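Thiol:disulfide interchange protein DsbC (Haemophilus influenzae, PDB 1T3B) probably acts as a periplasmic disulfide isomerase of the thioredoxin family, forming and reshuffling disulfide bonds in other proteins as a homodimer. Local coordinates at residues A[105-117]-A[195-207]. Numbering follows the deposited sequence.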
loop_
_atom_site.group_PDB
_atom_site.type_symbol
_atom_site.label_atom_id
_atom_site.label_comp_id
_atom_site.label_asym_id
_atom_site.label_seq_id
_atom_site.Cartn_x
_atom_site.Cartn_y
_atom_site.Cartn_z
ATOM N N HIS A 105 3.861 4.132 -35.319
ATOM C CA HIS A 105 3.239 3.318 -36.347
ATOM C C HIS A 105 3.897 3.501 -37.713
ATOM O O HIS A 105 4.082 2.538 -38.460
ATOM C CB HIS A 105 1.754 3.654 -36.431
ATOM C CG HIS A 105 0.944 2.617 -37.141
ATOM N ND1 HIS A 105 0.994 2.436 -38.506
ATOM C CD2 HIS A 105 0.088 1.681 -36.669
ATOM C CE1 HIS A 105 0.204 1.436 -38.844
ATOM N NE2 HIS A 105 -0.357 0.960 -37.746
ATOM N N GLN A 106 4.256 4.737 -38.040
ATOM C CA GLN A 106 4.892 5.011 -39.318
ATOM C C GLN A 106 6.243 4.341 -39.437
ATOM O O GLN A 106 6.902 4.463 -40.456
ATOM C CB GLN A 106 5.076 6.509 -39.516
ATOM C CG GLN A 106 3.795 7.264 -39.754
ATOM C CD GLN A 106 4.044 8.707 -40.136
ATOM O OE1 GLN A 106 4.594 9.478 -39.359
ATOM N NE2 GLN A 106 3.643 9.075 -41.347
ATOM N N GLN A 107 6.654 3.624 -38.403
ATOM C CA GLN A 107 7.954 2.977 -38.423
ATOM C C GLN A 107 7.921 1.495 -38.128
ATOM O O GLN A 107 8.930 0.922 -37.715
ATOM C CB GLN A 107 8.875 3.669 -37.428
ATOM C CG GLN A 107 8.999 5.155 -37.693
ATOM C CD GLN A 107 9.709 5.896 -36.597
ATOM O OE1 GLN A 107 10.809 5.528 -36.214
ATOM N NE2 GLN A 107 9.089 6.952 -36.091
ATOM N N LEU A 108 6.771 0.867 -38.339
ATOM C CA LEU A 108 6.675 -0.559 -38.095
ATOM C C LEU A 108 7.738 -1.261 -38.932
ATOM O O LEU A 108 8.363 -2.222 -38.480
ATOM C CB LEU A 108 5.286 -1.094 -38.471
ATOM C CG LEU A 108 4.126 -1.034 -37.476
ATOM C CD1 LEU A 108 4.639 -1.291 -36.082
ATOM C CD2 LEU A 108 3.458 0.292 -37.537
ATOM N N LYS A 109 7.944 -0.775 -40.156
ATOM C CA LYS A 109 8.945 -1.367 -41.044
ATOM C C LYS A 109 10.307 -1.382 -40.351
ATOM O O LYS A 109 10.994 -2.398 -40.370
ATOM C CB LYS A 109 9.024 -0.591 -42.363
ATOM N N GLU A 110 10.677 -0.257 -39.732
ATOM C CA GLU A 110 11.938 -0.140 -39.009
ATOM C C GLU A 110 11.959 -1.067 -37.799
ATOM O O GLU A 110 12.892 -1.841 -37.637
ATOM C CB GLU A 110 12.172 1.296 -38.551
ATOM C CG GLU A 110 12.570 2.275 -39.649
ATOM C CD GLU A 110 11.457 2.545 -40.640
ATOM O OE1 GLU A 110 11.041 1.595 -41.340
ATOM O OE2 GLU A 110 11.000 3.712 -40.722
ATOM N N TYR A 111 10.941 -0.999 -36.946
ATOM C CA TYR A 111 10.913 -1.885 -35.780
ATOM C C TYR A 111 10.961 -3.322 -36.269
ATOM O O TYR A 111 11.673 -4.159 -35.714
ATOM C CB TYR A 111 9.643 -1.708 -34.933
ATOM C CG TYR A 111 9.507 -0.372 -34.248
ATOM C CD1 TYR A 111 8.733 0.645 -34.810
ATOM C CD2 TYR A 111 10.166 -0.116 -33.049
ATOM C CE1 TYR A 111 8.625 1.877 -34.206
ATOM C CE2 TYR A 111 10.063 1.114 -32.433
ATOM C CZ TYR A 111 9.294 2.110 -33.018
ATOM O OH TYR A 111 9.215 3.353 -32.437
ATOM N N ASN A 112 10.186 -3.600 -37.313
ATOM C CA ASN A 112 10.136 -4.929 -37.896
ATOM C C ASN A 112 11.513 -5.337 -38.364
ATOM O O ASN A 112 11.964 -6.459 -38.103
ATOM C CB ASN A 112 9.171 -4.967 -39.082
ATOM C CG ASN A 112 7.780 -5.396 -38.677
ATOM O OD1 ASN A 112 7.609 -6.136 -37.710
ATOM N ND2 ASN A 112 6.778 -4.954 -39.427
ATOM N N ASP A 113 12.182 -4.410 -39.041
ATOM C CA ASP A 113 13.510 -4.671 -39.568
ATOM C C ASP A 113 14.611 -4.722 -38.519
ATOM O O ASP A 113 15.755 -4.971 -38.852
ATOM C CB ASP A 113 13.868 -3.657 -40.657
ATOM C CG ASP A 113 13.177 -3.960 -41.979
ATOM O OD1 ASP A 113 13.064 -5.158 -42.329
ATOM O OD2 ASP A 113 12.759 -3.005 -42.673
ATOM N N LEU A 114 14.278 -4.474 -37.257
ATOM C CA LEU A 114 15.273 -4.565 -36.184
ATOM C C LEU A 114 14.964 -5.848 -35.431
ATOM O O LEU A 114 15.531 -6.111 -34.380
ATOM C CB LEU A 114 15.188 -3.375 -35.222
ATOM C CG LEU A 114 16.036 -2.116 -35.478
ATOM C CD1 LEU A 114 15.626 -1.009 -34.505
ATOM C CD2 LEU A 114 17.517 -2.438 -35.314
ATOM N N GLY A 115 14.050 -6.639 -35.988
ATOM C CA GLY A 115 13.668 -7.900 -35.381
ATOM C C GLY A 115 12.701 -7.747 -34.226
ATOM O O GLY A 115 12.704 -8.561 -33.299
ATOM N N ILE A 116 11.872 -6.708 -34.268
ATOM C CA ILE A 116 10.907 -6.482 -33.197
ATOM C C ILE A 116 9.473 -6.542 -33.706
ATOM O O ILE A 116 9.064 -5.743 -34.533
ATOM C CB ILE A 116 11.121 -5.108 -32.512
ATOM C CG1 ILE A 116 12.582 -4.940 -32.093
ATOM C CG2 ILE A 116 10.233 -4.998 -31.279
ATOM C CD1 ILE A 116 12.878 -3.643 -31.371
ATOM N N THR A 117 8.724 -7.506 -33.195
ATOM C CA THR A 117 7.323 -7.700 -33.547
ATOM C C THR A 117 6.459 -6.775 -32.692
ATOM O O THR A 117 6.449 -6.896 -31.463
ATOM C CB THR A 117 6.887 -9.146 -33.264
ATOM O OG1 THR A 117 7.410 -10.008 -34.278
ATOM C CG2 THR A 117 5.377 -9.256 -33.219
ATOM N N GLY A 195 6.203 4.782 -23.032
ATOM C CA GLY A 195 6.595 6.050 -23.614
ATOM C C GLY A 195 7.123 5.789 -25.003
ATOM O O GLY A 195 7.510 4.676 -25.305
ATOM N N TYR A 196 7.145 6.791 -25.865
ATOM C CA TYR A 196 7.652 6.560 -27.203
ATOM C C TYR A 196 9.144 6.308 -27.179
ATOM O O TYR A 196 9.875 6.887 -26.375
ATOM C CB TYR A 196 7.360 7.754 -28.106
ATOM C CG TYR A 196 7.994 7.657 -29.480
ATOM C CD1 TYR A 196 7.753 6.562 -30.312
ATOM C CD2 TYR A 196 8.815 8.674 -29.959
ATOM C CE1 TYR A 196 8.314 6.487 -31.589
ATOM C CE2 TYR A 196 9.379 8.610 -31.230
ATOM C CZ TYR A 196 9.126 7.518 -32.043
ATOM O OH TYR A 196 9.679 7.466 -33.310
ATOM N N LEU A 197 9.584 5.434 -28.072
ATOM C CA LEU A 197 10.985 5.073 -28.219
ATOM C C LEU A 197 11.199 4.704 -29.672
ATOM O O LEU A 197 10.601 3.742 -30.152
ATOM C CB LEU A 197 11.346 3.865 -27.346
ATOM C CG LEU A 197 11.678 4.068 -25.864
ATOM C CD1 LEU A 197 11.903 2.724 -25.207
ATOM C CD2 LEU A 197 12.902 4.920 -25.727
ATOM N N LYS A 198 12.039 5.473 -30.367
ATOM C CA LYS A 198 12.342 5.211 -31.768
ATOM C C LYS A 198 12.871 3.782 -31.930
ATOM O O LYS A 198 13.290 3.153 -30.956
ATOM C CB LYS A 198 13.341 6.254 -32.294
ATOM C CG LYS A 198 14.571 6.476 -31.422
ATOM C CD LYS A 198 15.266 7.811 -31.719
ATOM C CE LYS A 198 15.881 7.847 -33.113
ATOM N NZ LYS A 198 16.477 9.180 -33.436
ATOM N N PRO A 199 12.836 3.245 -33.158
ATOM C CA PRO A 199 13.312 1.881 -33.404
ATOM C C PRO A 199 14.586 1.539 -32.627
ATOM O O PRO A 199 14.531 0.816 -31.630
ATOM C CB PRO A 199 13.526 1.859 -34.915
ATOM C CG PRO A 199 12.481 2.782 -35.404
ATOM C CD PRO A 199 12.554 3.931 -34.428
ATOM N N ALA A 200 15.723 2.065 -33.079
ATOM C CA ALA A 200 17.010 1.814 -32.433
ATOM C C ALA A 200 16.895 1.771 -30.911
ATOM O O ALA A 200 17.099 0.722 -30.292
ATOM C CB ALA A 200 18.010 2.881 -32.843
ATOM N N ASP A 201 16.560 2.916 -30.318
ATOM C CA ASP A 201 16.425 3.026 -28.870
ATOM C C ASP A 201 15.582 1.891 -28.294
ATOM O O ASP A 201 15.953 1.296 -27.281
ATOM C CB ASP A 201 15.811 4.378 -28.499
ATOM C CG ASP A 201 16.645 5.543 -28.980
ATOM O OD1 ASP A 201 16.918 5.627 -30.195
ATOM O OD2 ASP A 201 17.034 6.378 -28.144
ATOM N N LEU A 202 14.458 1.580 -28.934
ATOM C CA LEU A 202 13.612 0.508 -28.435
ATOM C C LEU A 202 14.389 -0.806 -28.390
ATOM O O LEU A 202 14.155 -1.643 -27.521
ATOM C CB LEU A 202 12.367 0.347 -29.312
ATOM C CG LEU A 202 11.504 -0.876 -28.969
ATOM C CD1 LEU A 202 11.053 -0.819 -27.522
ATOM C CD2 LEU A 202 10.300 -0.931 -29.881
ATOM N N LEU A 203 15.320 -0.981 -29.324
ATOM C CA LEU A 203 16.119 -2.203 -29.382
ATOM C C LEU A 203 17.029 -2.327 -28.154
ATOM O O LEU A 203 16.928 -3.294 -27.393
ATOM C CB LEU A 203 16.955 -2.224 -30.667
ATOM C CG LEU A 203 17.780 -3.485 -30.935
ATOM C CD1 LEU A 203 16.856 -4.693 -31.085
ATOM C CD2 LEU A 203 18.623 -3.277 -32.192
ATOM N N ARG A 204 17.913 -1.349 -27.964
ATOM C CA ARG A 204 18.814 -1.358 -26.815
ATOM C C ARG A 204 18.026 -1.625 -25.540
ATOM O O ARG A 204 18.241 -2.632 -24.868
ATOM C CB ARG A 204 19.526 -0.021 -26.688
ATOM C CG ARG A 204 20.492 0.277 -27.809
ATOM C CD ARG A 204 20.905 1.726 -27.735
ATOM N NE ARG A 204 20.586 2.453 -28.959
ATOM C CZ ARG A 204 20.256 3.743 -28.985
ATOM N NH1 ARG A 204 20.193 4.432 -27.851
ATOM N NH2 ARG A 204 20.006 4.352 -30.140
ATOM N N ALA A 205 17.113 -0.718 -25.217
ATOM C CA ALA A 205 16.283 -0.850 -24.026
ATOM C C ALA A 205 15.874 -2.300 -23.769
ATOM O O ALA A 205 15.781 -2.745 -22.621
ATOM C CB ALA A 205 15.045 0.024 -24.171
ATOM N N LEU A 206 15.628 -3.028 -24.852
ATOM C CA LEU A 206 15.227 -4.427 -24.775
ATOM C C LEU A 206 16.433 -5.339 -24.552
ATOM O O LEU A 206 16.395 -6.242 -23.711
ATOM C CB LEU A 206 14.511 -4.833 -26.067
ATOM C CG LEU A 206 13.004 -4.581 -26.215
ATOM C CD1 LEU A 206 12.663 -4.348 -27.684
ATOM C CD2 LEU A 206 12.221 -5.771 -25.642
ATOM N N GLU A 207 17.500 -5.098 -25.311
ATOM C CA GLU A 207 18.711 -5.905 -25.205
ATOM C C GLU A 207 19.422 -5.703 -23.864
ATOM O O GLU A 207 19.840 -6.680 -23.232
ATOM C CB GLU A 207 19.655 -5.585 -26.371
ATOM C CG GLU A 207 18.980 -5.714 -27.736
ATOM C CD GLU A 207 19.943 -5.591 -28.905
ATOM O OE1 GLU A 207 20.854 -4.736 -28.851
ATOM O OE2 GLU A 207 19.773 -6.338 -29.892
#
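Tyr111 OH donates to Leu197 O over 2.7 Å, the shortest polar link between 105-117 and 195-207. The carbonyl oxygen lies at the edge of the phenol ring, while the hydroxyl approaches at a C=O...O angle of 134° and is tilted out of the carbonyl plane. Above one face of the same ring sits Pro199, whose CG is 4.0 Å from the Tyr111 ring centroid and 10° off its normal, a CH-pi contact. Leu202 CD2 comes in obliquely, 3.3 Å from Tyr111 CD2. With CG of Tyr111 anti to its carbonyl carbon, beside the backbone N, the ring runs from helix 108-113 toward the start of helix 199-207.

A second bond joins Gln107 NE2 to Tyr196 OH at 2.9 Å, bent at the hydrogen; the amide and ring planes are nearly perpendicular. Tyr196 also meets the ring of Tyr100, which lies between the redox-active Cys98 and Cys101 at the start of helix 99-105.

Farther along, the contact is aliphatic. Leu114 splits its methyls, CD1 over the Pro199 backbone and CD2 against Leu203 CD2 (3.4 Å). Ile116 CD1 meets Leu206 CD1 tip to tip at 3.8 Å and also touches Leu202. Gly115, at positive phi, is the C' residue of a Schellman motif that ends helix 108-113 and leads into strand 116-122. The axes of helix 108-113 and helix 199-207 approach to 9.5 Å and cross at -35°, so the last helix of this thioredoxin-like domain packs beside the short helix preceding that strand. Two side-chain hydrogen bonds at one end and methyl packing at the other imply a directional polar fix on the segment leading into helix 199-207, with apolar burial continuing along its first two turns.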